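Local coordinates for protein epsin 1 (Danio rerio, PDB 5LP0) that probably binds membranes rich in phosphatidylinositol 4,5-bisphosphate, alters their curvature and promotes clathrin-coated invaginations in receptor-mediated endocytosis, at residues Ile10-Ala15 against Ser29-Leu34; Thr16-Trp21 against Trp59-Lys64; Asn53-Asn58 against Lys95-Ile100; Ile73-Glu78 against Ile133-Thr138. One frame throughout, in Å; residues are numbered along the deposited sequence.

Contact 1 (Ile10-Ala15 against Ser29-Leu34); sequences IKVREA and SEIADL
K11 and I31 lead the packing of helix 8-15 on helix 25-34, an early helix-helix contact of the ENTH domain. The short segments run roughly antiparallel, their directions 144° apart and their axes 10.3 Å from each other at closest approach. I31 is at the centre of the packing: its CD1 lies 3.7 Å from the carbonyl O of K11 and 3.9 Å from CB of A15, while its CG1 meets K11 CB. The second branch, CG2, stands anti to the I31 backbone N and meets V12 CG2 more loosely, at 4.3 Å. Above this apolar floor K11 reaches over to the other helix. Its chain stays extended as far as CE and bends only at the last torsion (chi4 -58°), which brings NZ to E30 OE1 at 2.6 Å. This salt bridge meets the oxygen nearly along its C-O bond, and the two side chains cross at about a right angle. On the way, K11 CD passes 4.1 Å from L34 CD1, so the aliphatic stem helps close the interface while the ammonium does the polar work. An alanine in place of K11 is likely to leave the E30 carboxylate without its positive mate and to uncover L34 CD1. Deeper in, V12 continues onto I44 and M47 of helix 38-51, and I31 onto L68 and L72 of helix 59-75. R13, a probable phosphoinositide-binding residue, points its CB away from helix 25-34. A buried aliphatic interface with an ion pair bridging the two helices beside it fits the all-helical superhelix of the ENTH fold.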
loop_
_atom_site.group_PDB
_atom_site.type_symbol
_atom_site.label_atom_id
_atom_site.label_comp_id
_atom_site.label_asym_id
_atom_site.label_seq_id
_atom_site.Cartn_x
_atom_site.Cartn_y
_atom_site.Cartn_z
ATOM N N ILE A 10 8.553 4.541 9.891
ATOM C CA ILE A 10 9.734 3.797 9.499
ATOM C C ILE A 10 9.376 2.418 8.920
ATOM O O ILE A 10 9.957 2.012 7.918
ATOM C CB ILE A 10 10.718 3.714 10.689
ATOM C CG1 ILE A 10 11.362 5.092 10.866
ATOM C CG2 ILE A 10 11.774 2.661 10.455
ATOM C CD1 ILE A 10 12.015 5.289 12.203
ATOM N N LYS A 11 8.421 1.713 9.527
ATOM C CA LYS A 11 8.024 0.402 9.017
ATOM C C LYS A 11 7.430 0.525 7.607
ATOM O O LYS A 11 7.706 -0.291 6.728
ATOM C CB LYS A 11 7.023 -0.258 9.974
ATOM C CG LYS A 11 7.695 -0.818 11.220
ATOM C CD LYS A 11 6.687 -1.386 12.203
ATOM C CE LYS A 11 7.350 -1.982 13.442
ATOM N NZ LYS A 11 8.323 -3.069 13.096
ATOM N N VAL A 12 6.593 1.527 7.389
ATOM C CA VAL A 12 6.055 1.761 6.051
ATOM C C VAL A 12 7.173 2.050 5.032
ATOM O O VAL A 12 7.183 1.497 3.917
ATOM C CB VAL A 12 5.054 2.925 6.046
ATOM C CG1 VAL A 12 4.662 3.265 4.627
ATOM C CG2 VAL A 12 3.830 2.590 6.874
ATOM N N ARG A 13 8.146 2.873 5.424
ATOM C CA ARG A 13 9.256 3.195 4.522
ATOM C C ARG A 13 10.005 1.928 4.133
ATOM O O ARG A 13 10.317 1.709 2.967
ATOM C CB ARG A 13 10.232 4.189 5.163
ATOM C CG ARG A 13 9.717 5.585 5.195
ATOM C CD ARG A 13 10.620 6.504 6.020
ATOM N NE ARG A 13 10.116 7.871 5.984
ATOM C CZ ARG A 13 10.386 8.748 5.024
ATOM N NH1 ARG A 13 11.181 8.411 4.015
ATOM N NH2 ARG A 13 9.861 9.967 5.079
ATOM N N GLU A 14 10.273 1.082 5.112
ATOM C CA GLU A 14 10.980 -0.158 4.877
ATOM C C GLU A 14 10.193 -1.049 3.924
ATOM O O GLU A 14 10.757 -1.649 3.030
ATOM C CB GLU A 14 11.196 -0.884 6.203
ATOM C CG GLU A 14 11.823 -2.246 6.029
ATOM C CD GLU A 14 13.249 -2.164 5.544
ATOM O OE1 GLU A 14 13.953 -1.205 5.944
ATOM O OE2 GLU A 14 13.663 -3.044 4.745
ATOM N N ALA A 15 8.878 -1.116 4.130
ATOM C CA ALA A 15 8.005 -1.957 3.336
ATOM C C ALA A 15 7.890 -1.466 1.898
ATOM O O ALA A 15 7.475 -2.213 1.021
ATOM C CB ALA A 15 6.606 -2.036 3.976
ATOM N N SER A 29 2.174 -7.519 8.227
ATOM C CA SER A 29 1.254 -7.877 9.298
ATOM C C SER A 29 1.398 -6.933 10.489
ATOM O O SER A 29 0.412 -6.543 11.092
ATOM C CB SER A 29 1.481 -9.321 9.736
ATOM O OG SER A 29 0.567 -9.679 10.758
ATOM N N GLU A 30 2.629 -6.576 10.828
ATOM C CA GLU A 30 2.858 -5.604 11.891
ATOM C C GLU A 30 2.162 -4.261 11.597
ATOM O O GLU A 30 1.523 -3.669 12.464
ATOM C CB GLU A 30 4.356 -5.386 12.110
ATOM C CG GLU A 30 5.086 -6.602 12.639
ATOM C CD GLU A 30 6.600 -6.469 12.558
ATOM O OE1 GLU A 30 7.107 -5.328 12.552
ATOM O OE2 GLU A 30 7.285 -7.513 12.495
ATOM N N ILE A 31 2.313 -3.782 10.364
ATOM C CA ILE A 31 1.702 -2.523 9.945
ATOM C C ILE A 31 0.166 -2.653 10.025
ATOM O O ILE A 31 -0.509 -1.748 10.515
ATOM C CB ILE A 31 2.187 -2.093 8.547
ATOM C CG1 ILE A 31 3.718 -1.889 8.558
ATOM C CG2 ILE A 31 1.502 -0.805 8.116
ATOM C CD1 ILE A 31 4.331 -1.769 7.185
ATOM N N ALA A 32 -0.381 -3.803 9.615
ATOM C CA ALA A 32 -1.815 -4.015 9.682
ATOM C C ALA A 32 -2.306 -3.924 11.130
ATOM O O ALA A 32 -3.309 -3.276 11.387
ATOM C CB ALA A 32 -2.198 -5.362 9.089
ATOM N N ASP A 33 -1.609 -4.552 12.084
ATOM C CA ASP A 33 -2.015 -4.424 13.479
ATOM C C ASP A 33 -1.982 -2.960 13.932
ATOM O O ASP A 33 -2.879 -2.511 14.637
ATOM C CB ASP A 33 -1.107 -5.244 14.403
ATOM C CG ASP A 33 -1.391 -6.726 14.343
ATOM O OD1 ASP A 33 -2.541 -7.110 14.029
ATOM O OD2 ASP A 33 -0.455 -7.504 14.609
ATOM N N LEU A 34 -0.949 -2.220 13.506
ATOM C CA LEU A 34 -0.824 -0.810 13.878
ATOM C C LEU A 34 -1.943 0.060 13.303
ATOM O O LEU A 34 -2.232 1.129 13.837
ATOM C CB LEU A 34 0.551 -0.246 13.492
ATOM C CG LEU A 34 1.710 -0.740 14.371
ATOM C CD1 LEU A 34 3.034 -0.408 13.734
ATOM C CD2 LEU A 34 1.637 -0.143 15.778
#

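Contact 2 (Thr16-Trp21 against Trp59-Lys64); sequences TSNDPW and WRHVYK
K64 sends its ammonium group into the loop 16-21, where backbone carbonyls surround it. NZ donates to D19 O at 2.8 Å, to S17 O at 2.9 Å and to W21 O at 3.0 Å; the donor sits well above the carbonyl plane at S17 but nearly on the C=O line at W21. A weak bond to S17 OG is added. The bend of the K64 chain at chi3 (74°) carries CE past S17 O to these acceptors. S17 OG also accepts from D19 N at 3.1 Å, an ST turn that shapes the loop around the lysine. R60 NE gives N18 O a weak, bent bond (125°), and its guanidinium lies between P20 CA over one face and W59 CZ2 over the other. Water 1 joins N18 OD1, to which it donates, with R60 N, from which it accepts. The N18 amide lies almost parallel to the H61 ring (6°), but the polar ends look elsewhere: ND2 to N58 OD1, and H61 ND1 to D54 OD1. T16 O takes a CA-H...O contact from H61, while T16 OG1 pairs with V12 O and R51 NH1. Three carbonyls converging on one largely buried amine would probably favour its charged form, and the loop so fixed probably helps to keep N18 beside H61, both likely phosphoinositide-binding residues.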
loop_
_atom_site.group_PDB
_atom_site.type_symbol
_atom_site.label_atom_id
_atom_site.label_comp_id
_atom_site.label_asym_id
_atom_site.label_seq_id
_atom_site.Cartn_x
_atom_site.Cartn_y
_atom_site.Cartn_z
ATOM N N THR A 16 8.141 -0.184 1.678
ATOM C CA THR A 16 7.960 0.400 0.353
ATOM C C THR A 16 9.249 0.923 -0.299
ATOM O O THR A 16 9.218 1.779 -1.196
ATOM C CB THR A 16 6.915 1.513 0.434
ATOM O OG1 THR A 16 7.351 2.540 1.345
ATOM C CG2 THR A 16 5.553 0.953 0.894
ATOM N N SER A 17 10.384 0.395 0.129
ATOM C CA SER A 17 11.674 0.841 -0.382
ATOM C C SER A 17 11.897 0.462 -1.848
ATOM O O SER A 17 11.139 -0.316 -2.441
ATOM C CB SER A 17 12.799 0.200 0.438
ATOM O OG SER A 17 12.972 -1.141 0.016
ATOM N N ASN A 18 12.961 0.987 -2.428
ATOM C CA ASN A 18 13.300 0.625 -3.797
ATOM C C ASN A 18 13.953 -0.759 -3.943
ATOM O O ASN A 18 14.237 -1.169 -5.064
ATOM C CB ASN A 18 14.212 1.688 -4.420
ATOM C CG ASN A 18 13.454 2.921 -4.895
ATOM O OD1 ASN A 18 12.323 2.837 -5.385
ATOM N ND2 ASN A 18 14.087 4.082 -4.763
ATOM N N ASP A 19 14.182 -1.465 -2.837
ATOM C CA ASP A 19 14.765 -2.814 -2.892
ATOM C C ASP A 19 13.881 -3.743 -3.729
ATOM O O ASP A 19 12.653 -3.717 -3.574
ATOM C CB ASP A 19 14.904 -3.412 -1.485
ATOM C CG ASP A 19 15.916 -2.687 -0.640
ATOM O OD1 ASP A 19 16.860 -2.134 -1.229
ATOM O OD2 ASP A 19 15.775 -2.678 0.607
ATOM N N PRO A 20 14.491 -4.559 -4.608
ATOM C CA PRO A 20 13.727 -5.490 -5.457
ATOM C C PRO A 20 13.278 -6.774 -4.773
ATOM O O PRO A 20 13.129 -7.808 -5.427
ATOM C CB PRO A 20 14.712 -5.820 -6.582
ATOM C CG PRO A 20 16.048 -5.655 -5.959
ATOM C CD PRO A 20 15.927 -4.563 -4.939
ATOM N N TRP A 21 13.087 -6.704 -3.468
ATOM C CA TRP A 21 12.488 -7.783 -2.691
ATOM C C TRP A 21 11.459 -7.163 -1.751
ATOM O O TRP A 21 11.479 -5.947 -1.518
ATOM C CB TRP A 21 13.568 -8.559 -1.924
ATOM C CG TRP A 21 14.433 -7.719 -1.013
ATOM C CD1 TRP A 21 14.161 -7.363 0.274
ATOM C CD2 TRP A 21 15.713 -7.142 -1.325
ATOM N NE1 TRP A 21 15.183 -6.601 0.785
ATOM C CE2 TRP A 21 16.145 -6.445 -0.176
ATOM C CE3 TRP A 21 16.537 -7.145 -2.461
ATOM C CZ2 TRP A 21 17.363 -5.766 -0.129
ATOM C CZ3 TRP A 21 17.755 -6.459 -2.407
ATOM C CH2 TRP A 21 18.147 -5.779 -1.252
ATOM N N TRP A 59 9.858 4.553 -8.966
ATOM C CA TRP A 59 8.633 3.823 -9.296
ATOM C C TRP A 59 8.327 2.655 -8.354
ATOM O O TRP A 59 7.142 2.359 -8.084
ATOM C CB TRP A 59 8.676 3.301 -10.725
ATOM C CG TRP A 59 9.653 2.188 -10.914
ATOM C CD1 TRP A 59 10.977 2.297 -11.268
ATOM C CD2 TRP A 59 9.389 0.790 -10.775
ATOM N NE1 TRP A 59 11.543 1.053 -11.331
ATOM C CE2 TRP A 59 10.591 0.109 -11.050
ATOM C CE3 TRP A 59 8.246 0.043 -10.451
ATOM C CZ2 TRP A 59 10.690 -1.281 -10.997
ATOM C CZ3 TRP A 59 8.349 -1.338 -10.398
ATOM C CH2 TRP A 59 9.559 -1.986 -10.681
ATOM N N ARG A 60 9.353 1.987 -7.823
ATOM C CA ARG A 60 9.090 0.823 -6.984
ATOM C C ARG A 60 8.466 1.263 -5.641
ATOM O O ARG A 60 7.759 0.491 -5.016
ATOM C CB ARG A 60 10.339 -0.016 -6.737
ATOM C CG ARG A 60 9.974 -1.473 -6.506
ATOM C CD ARG A 60 11.170 -2.306 -6.095
ATOM N NE ARG A 60 12.251 -2.197 -7.069
ATOM C CZ ARG A 60 12.415 -3.005 -8.109
ATOM N NH1 ARG A 60 11.566 -4.003 -8.332
ATOM N NH2 ARG A 60 13.439 -2.811 -8.935
ATOM N N HIS A 61 8.700 2.504 -5.218
ATOM C CA HIS A 61 7.994 3.059 -4.059
ATOM C C HIS A 61 6.514 2.959 -4.324
ATOM O O HIS A 61 5.748 2.592 -3.437
ATOM C CB HIS A 61 8.315 4.546 -3.855
ATOM C CG HIS A 61 9.665 4.816 -3.268
ATOM N ND1 HIS A 61 10.134 6.097 -3.070
ATOM C CD2 HIS A 61 10.647 3.981 -2.852
ATOM C CE1 HIS A 61 11.344 6.041 -2.539
ATOM N NE2 HIS A 61 11.668 4.773 -2.376
ATOM N N VAL A 62 6.104 3.291 -5.543
ATOM C CA VAL A 62 4.681 3.370 -5.871
ATOM C C VAL A 62 4.118 1.956 -5.971
ATOM O O VAL A 62 3.065 1.631 -5.409
ATOM C CB VAL A 62 4.465 4.097 -7.240
ATOM C CG1 VAL A 62 2.968 4.203 -7.569
ATOM C CG2 VAL A 62 5.102 5.481 -7.250
ATOM N N TYR A 63 4.834 1.083 -6.671
ATOM C CA TYR A 63 4.399 -0.303 -6.832
ATOM C C TYR A 63 4.258 -1.005 -5.472
ATOM O O TYR A 63 3.206 -1.581 -5.161
ATOM C CB TYR A 63 5.409 -1.023 -7.718
ATOM C CG TYR A 63 5.020 -2.427 -8.095
ATOM C CD1 TYR A 63 4.071 -2.668 -9.076
ATOM C CD2 TYR A 63 5.612 -3.518 -7.470
ATOM C CE1 TYR A 63 3.726 -3.955 -9.435
ATOM C CE2 TYR A 63 5.268 -4.802 -7.816
ATOM C CZ TYR A 63 4.323 -5.014 -8.799
ATOM O OH TYR A 63 3.991 -6.307 -9.147
ATOM N N LYS A 64 5.300 -0.924 -4.638
ATOM C CA LYS A 64 5.284 -1.575 -3.324
ATOM C C LYS A 64 4.280 -0.930 -2.347
ATOM O O LYS A 64 3.669 -1.626 -1.527
ATOM C CB LYS A 64 6.699 -1.636 -2.739
ATOM C CG LYS A 64 7.592 -2.617 -3.510
ATOM C CD LYS A 64 9.086 -2.539 -3.174
ATOM C CE LYS A 64 9.369 -3.152 -1.812
ATOM N NZ LYS A 64 10.825 -3.045 -1.498
HETATM O O HOH W 1 12.269 2.242 -8.012
#

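Contact 3 (Asn53-Asn58 against Lys95-Ile100); sequences NDHGKN and KDFQYI
F97, the first residue of 95-100 to touch the loop 53-58, turns the edge of its ring to D54 O. With CG anti to its backbone N (chi1 -176°), F97 CE1 reaches D54 O at 3.6 Å, close to the ring plane, and CZ comes 4.0 Å from G56 N. The same ring rests on W59 and V62 of helix 59-75. Q98 takes part through its backbone: water 2 donates to Q98 O at 2.8 Å and accepts from G56 N at 3.0 Å. The Q98 side-chain amide folds back instead, NE2 bonding D96 O. Y99 follows, and the peptide after G56 lies over one face of its ring, with G56 O 3.3 Å above the centre and K57 N nearer the rim. G56 CA comes within 3.4 Å of CD1 of Y99, and its positive phi (59°) favours the glycine. The W59 ring also meets Y99, their planes about 25° apart. A serine in place of Y99 would probably strip the G56 peptide of its flat aromatic cover and leave W59 without this neighbour. Two interhelical loops, one leading into helix 59-75 and the other toward helix 108-122, thus meet at one end of the ENTH superhelix.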
loop_
_atom_site.group_PDB
_atom_site.type_symbol
_atom_site.label_atom_id
_atom_site.label_comp_id
_atom_site.label_asym_id
_atom_site.label_seq_id
_atom_site.Cartn_x
_atom_site.Cartn_y
_atom_site.Cartn_z
ATOM N N ASN A 53 2.880 8.709 -4.399
ATOM C CA ASN A 53 3.000 9.964 -5.144
ATOM C C ASN A 53 4.445 10.240 -5.593
ATOM O O ASN A 53 4.764 11.351 -6.017
ATOM C CB ASN A 53 2.516 11.104 -4.226
ATOM C CG ASN A 53 2.243 12.400 -4.964
ATOM O OD1 ASN A 53 1.782 12.403 -6.112
ATOM N ND2 ASN A 53 2.513 13.515 -4.299
ATOM N N ASP A 54 5.304 9.231 -5.517
ATOM C CA ASP A 54 6.652 9.284 -6.103
ATOM C C ASP A 54 6.613 8.944 -7.597
ATOM O O ASP A 54 5.571 8.532 -8.129
ATOM C CB ASP A 54 7.589 8.355 -5.327
ATOM C CG ASP A 54 8.041 8.953 -3.999
ATOM O OD1 ASP A 54 8.554 8.185 -3.156
ATOM O OD2 ASP A 54 7.902 10.180 -3.811
ATOM N N HIS A 55 7.745 9.127 -8.283
ATOM C CA HIS A 55 7.788 9.001 -9.723
ATOM C C HIS A 55 9.144 8.505 -10.174
ATOM O O HIS A 55 10.109 8.435 -9.413
ATOM C CB HIS A 55 7.539 10.371 -10.357
ATOM C CG HIS A 55 6.234 10.988 -9.968
ATOM N ND1 HIS A 55 5.049 10.690 -10.606
ATOM C CD2 HIS A 55 5.924 11.880 -8.995
ATOM C CE1 HIS A 55 4.065 11.369 -10.043
ATOM N NE2 HIS A 55 4.570 12.101 -9.069
ATOM N N GLY A 56 9.199 8.218 -11.474
ATOM C CA GLY A 56 10.445 7.977 -12.192
ATOM C C GLY A 56 11.241 6.817 -11.635
ATOM O O GLY A 56 10.717 5.723 -11.474
ATOM N N LYS A 57 12.502 7.088 -11.315
ATOM C CA LYS A 57 13.412 6.082 -10.772
ATOM C C LYS A 57 12.943 5.546 -9.424
ATOM O O LYS A 57 13.432 4.515 -8.949
ATOM C CB LYS A 57 14.832 6.660 -10.653
ATOM C CG LYS A 57 14.989 7.720 -9.574
ATOM C CD LYS A 57 16.389 8.284 -9.569
ATOM C CE LYS A 57 16.509 9.469 -8.639
ATOM N NZ LYS A 57 17.884 10.052 -8.688
ATOM N N ASN A 58 11.993 6.245 -8.806
ATOM C CA ASN A 58 11.401 5.789 -7.541
ATOM C C ASN A 58 10.086 5.046 -7.755
ATOM O O ASN A 58 9.299 4.886 -6.830
ATOM C CB ASN A 58 11.177 6.970 -6.610
ATOM C CG ASN A 58 12.464 7.506 -6.041
ATOM O OD1 ASN A 58 13.311 6.757 -5.538
ATOM N ND2 ASN A 58 12.637 8.811 -6.139
ATOM N N LYS A 95 -3.081 4.569 -12.849
ATOM C CA LYS A 95 -3.371 3.853 -14.093
ATOM C C LYS A 95 -2.726 4.580 -15.271
ATOM O O LYS A 95 -2.622 4.013 -16.340
ATOM C CB LYS A 95 -4.883 3.711 -14.294
ATOM C CG LYS A 95 -5.546 2.845 -13.204
ATOM C CD LYS A 95 -7.067 2.819 -13.258
ATOM C CE LYS A 95 -7.549 2.222 -14.552
ATOM N NZ LYS A 95 -9.033 2.161 -14.571
ATOM N N ASP A 96 -2.297 5.827 -15.047
ATOM C CA ASP A 96 -1.602 6.637 -16.054
ATOM C C ASP A 96 -0.105 6.757 -15.829
ATOM O O ASP A 96 0.572 7.475 -16.567
ATOM C CB ASP A 96 -2.176 8.063 -16.096
ATOM C CG ASP A 96 -3.674 8.087 -16.263
ATOM O OD1 ASP A 96 -4.184 7.357 -17.130
ATOM O OD2 ASP A 96 -4.346 8.844 -15.521
ATOM N N PHE A 97 0.415 6.074 -14.816
ATOM C CA PHE A 97 1.817 6.208 -14.436
ATOM C C PHE A 97 2.740 5.738 -15.550
ATOM O O PHE A 97 2.526 4.676 -16.111
ATOM C CB PHE A 97 2.070 5.405 -13.160
ATOM C CG PHE A 97 3.455 5.540 -12.603
ATOM C CD1 PHE A 97 3.713 6.427 -11.577
ATOM C CD2 PHE A 97 4.501 4.761 -13.079
ATOM C CE1 PHE A 97 4.964 6.536 -11.039
ATOM C CE2 PHE A 97 5.769 4.887 -12.530
ATOM C CZ PHE A 97 5.989 5.794 -11.518
ATOM N N GLN A 98 3.762 6.537 -15.850
ATOM C CA GLN A 98 4.746 6.213 -16.891
ATOM C C GLN A 98 6.141 6.120 -16.316
ATOM O O GLN A 98 6.569 7.000 -15.569
ATOM C CB GLN A 98 4.795 7.310 -17.970
ATOM C CG GLN A 98 3.475 7.686 -18.605
ATOM C CD GLN A 98 2.837 6.547 -19.375
ATOM O OE1 GLN A 98 3.461 5.936 -20.236
ATOM N NE2 GLN A 98 1.578 6.254 -19.060
ATOM N N TYR A 99 6.870 5.079 -16.691
ATOM C CA TYR A 99 8.323 5.075 -16.511
ATOM C C TYR A 99 9.024 4.054 -17.385
ATOM O O TYR A 99 8.759 2.861 -17.284
ATOM C CB TYR A 99 8.717 4.850 -15.046
ATOM C CG TYR A 99 10.215 4.974 -14.836
ATOM C CD1 TYR A 99 10.866 6.173 -15.097
ATOM C CD2 TYR A 99 10.973 3.901 -14.389
ATOM C CE1 TYR A 99 12.229 6.313 -14.903
ATOM C CE2 TYR A 99 12.363 4.025 -14.216
ATOM C CZ TYR A 99 12.965 5.237 -14.456
ATOM O OH TYR A 99 14.321 5.357 -14.275
ATOM N N ILE A 100 9.933 4.565 -18.215
ATOM C CA ILE A 100 10.846 3.751 -19.012
ATOM C C ILE A 100 12.203 3.851 -18.327
ATOM O O ILE A 100 12.700 4.958 -18.111
ATOM C CB ILE A 100 10.963 4.301 -20.457
ATOM C CG1 ILE A 100 9.579 4.363 -21.108
ATOM C CG2 ILE A 100 11.948 3.461 -21.312
ATOM C CD1 ILE A 100 8.852 3.043 -21.094
HETATM O O HOH W 2 6.904 8.722 -13.361
#

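Contact 4 (Ile73-Glu78 against Ile133-Thr138); sequences IKTGSE and IHALKT
T75 and L136 mark the closest backbone approach, 5.7 Å between their CA atoms, where helix 59-75 runs out against the continuous helix 125-139. The first segment stays helical to T75, leaves helical angles at G76, and reaches S77, whose OG caps R79 N at the start of the next helix. A135 points its CB at the last helical turn, 3.5 Å from K74 CB and 3.6 Å from K74 O, consistent with a small residue at this close approach. Helix 125-139 corresponds to the last helix of the ENTH fold, which lies askew to the preceding superhelix; here it packs on the end of helix 59-75, with R132 NH1 taking up G76 O as well. The L136 and T75 side chains lie alongside and point opposite ways, L136 CD2 lying 3.7 Å from T75 O and 4.2 Å from T75 CG2. Water 3 adds a bridge, donating both to A135 O at 2.8 Å and to T75 OG1 at 3.2 Å. That hydroxyl also bonds Y71 O within its own helix. Of the K74 side chain, CB does the touching; beyond it the extended chain carries NZ away to salt bridges with E70 and with E131 of helix 125-139.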
loop_
_atom_site.group_PDB
_atom_site.type_symbol
_atom_site.label_atom_id
_atom_site.label_comp_id
_atom_site.label_asym_id
_atom_site.label_seq_id
_atom_site.Cartn_x
_atom_site.Cartn_y
_atom_site.Cartn_z
ATOM N N ILE A 73 -5.813 -2.786 3.256
ATOM C CA ILE A 73 -7.236 -2.757 2.937
ATOM C C ILE A 73 -7.894 -4.079 3.341
ATOM O O ILE A 73 -8.986 -4.078 3.932
ATOM C CB ILE A 73 -7.447 -2.518 1.423
ATOM C CG1 ILE A 73 -7.193 -1.046 1.072
ATOM C CG2 ILE A 73 -8.834 -2.953 0.971
ATOM C CD1 ILE A 73 -6.872 -0.816 -0.417
ATOM N N LYS A 74 -7.226 -5.188 3.062
ATOM C CA LYS A 74 -7.802 -6.519 3.289
ATOM C C LYS A 74 -7.580 -7.045 4.705
ATOM O O LYS A 74 -8.372 -7.846 5.201
ATOM C CB LYS A 74 -7.205 -7.511 2.298
ATOM C CG LYS A 74 -7.572 -7.258 0.850
ATOM C CD LYS A 74 -6.895 -8.263 -0.053
ATOM C CE LYS A 74 -7.261 -7.990 -1.485
ATOM N NZ LYS A 74 -6.660 -9.001 -2.413
ATOM N N THR A 75 -6.531 -6.583 5.374
ATOM C CA THR A 75 -6.060 -7.214 6.609
ATOM C C THR A 75 -6.063 -6.283 7.835
ATOM O O THR A 75 -6.002 -6.752 8.981
ATOM C CB THR A 75 -4.623 -7.732 6.419
ATOM O OG1 THR A 75 -4.455 -8.232 5.074
ATOM C CG2 THR A 75 -4.339 -8.827 7.391
ATOM N N GLY A 76 -6.108 -4.976 7.583
ATOM C CA GLY A 76 -6.025 -3.975 8.625
ATOM C C GLY A 76 -7.392 -3.478 9.058
ATOM O O GLY A 76 -8.424 -4.065 8.727
ATOM N N SER A 77 -7.398 -2.389 9.814
ATOM C CA SER A 77 -8.634 -1.715 10.203
ATOM C C SER A 77 -9.478 -1.348 8.984
ATOM O O SER A 77 -8.945 -1.005 7.924
ATOM C CB SER A 77 -8.289 -0.437 10.969
ATOM O OG SER A 77 -9.438 0.372 11.150
ATOM N N GLU A 78 -10.796 -1.437 9.119
ATOM C CA GLU A 78 -11.687 -1.063 8.037
ATOM C C GLU A 78 -11.583 0.425 7.697
ATOM O O GLU A 78 -12.022 0.845 6.633
ATOM C CB GLU A 78 -13.128 -1.510 8.342
ATOM C CG GLU A 78 -13.265 -3.040 8.349
ATOM C CD GLU A 78 -14.696 -3.548 8.430
ATOM O OE1 GLU A 78 -15.602 -2.801 8.867
ATOM O OE2 GLU A 78 -14.905 -4.708 8.042
ATOM N N ILE A 133 -12.204 -11.825 4.603
ATOM C CA ILE A 133 -12.229 -13.158 5.209
ATOM C C ILE A 133 -11.003 -13.965 4.785
ATOM O O ILE A 133 -10.298 -14.538 5.635
ATOM C CB ILE A 133 -13.493 -13.887 4.825
ATOM C CG1 ILE A 133 -14.679 -13.288 5.589
ATOM C CG2 ILE A 133 -13.371 -15.401 5.145
ATOM C CD1 ILE A 133 -16.045 -13.827 5.132
ATOM N N HIS A 134 -10.740 -14.006 3.481
ATOM C CA HIS A 134 -9.579 -14.767 3.013
ATOM C C HIS A 134 -8.250 -14.193 3.556
ATOM O O HIS A 134 -7.355 -14.930 3.981
ATOM C CB HIS A 134 -9.561 -14.812 1.485
ATOM C CG HIS A 134 -8.387 -15.556 0.918
ATOM N ND1 HIS A 134 -8.396 -16.919 0.723
ATOM C CD2 HIS A 134 -7.166 -15.125 0.519
ATOM C CE1 HIS A 134 -7.234 -17.298 0.213
ATOM N NE2 HIS A 134 -6.469 -16.230 0.087
ATOM N N ALA A 135 -8.142 -12.873 3.597
ATOM C CA ALA A 135 -6.896 -12.230 4.002
ATOM C C ALA A 135 -6.637 -12.453 5.496
ATOM O O ALA A 135 -5.503 -12.648 5.910
ATOM C CB ALA A 135 -6.944 -10.753 3.701
ATOM N N LEU A 136 -7.692 -12.440 6.300
ATOM C CA LEU A 136 -7.550 -12.573 7.744
ATOM C C LEU A 136 -7.189 -14.005 8.058
ATOM O O LEU A 136 -6.454 -14.274 8.994
ATOM C CB LEU A 136 -8.824 -12.162 8.497
ATOM C CG LEU A 136 -9.116 -10.657 8.510
ATOM C CD1 LEU A 136 -10.416 -10.318 9.219
ATOM C CD2 LEU A 136 -7.969 -9.873 9.164
ATOM N N LYS A 137 -7.700 -14.935 7.267
ATOM C CA LYS A 137 -7.271 -16.317 7.412
ATOM C C LYS A 137 -5.792 -16.511 7.069
ATOM O O LYS A 137 -5.090 -17.236 7.769
ATOM C CB LYS A 137 -8.183 -17.222 6.604
ATOM C CG LYS A 137 -9.597 -17.219 7.173
ATOM C CD LYS A 137 -10.591 -17.893 6.240
ATOM C CE LYS A 137 -10.299 -19.379 6.122
ATOM N NZ LYS A 137 -10.415 -19.989 7.470
ATOM N N THR A 138 -5.306 -15.841 6.025
ATOM C CA THR A 138 -3.877 -15.864 5.735
ATOM C C THR A 138 -3.068 -15.290 6.922
ATOM O O THR A 138 -2.058 -15.876 7.334
ATOM C CB THR A 138 -3.575 -15.083 4.437
ATOM O OG1 THR A 138 -4.279 -15.684 3.334
ATOM C CG2 THR A 138 -2.070 -15.073 4.136
HETATM O O HOH W 3 -3.417 -11.223 4.790
#

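Contacts 1, 2 and 4 are partly buried, whereas contact 3 lies at the surface. Contacts 2 and 4 share helix 59-75 but use its two ends, on opposite sides of the chain's centre. Contacts 2 and 3 adjoin and alternate along the chain, joined through H61 to D54 and N18 to N58, near the likely phosphoinositide site. Contact 1 touches both contact 2, where K64 CE meets A15 O, and contact 4, where A32 packs on T75 and G76. The chemistry varies with place: aliphatic packing under an ion pair in contact 1, carbonyls around an amine in contact 2, aromatic rings against a peptide in contact 3, and a methyl, a leucine and a water in contact 4.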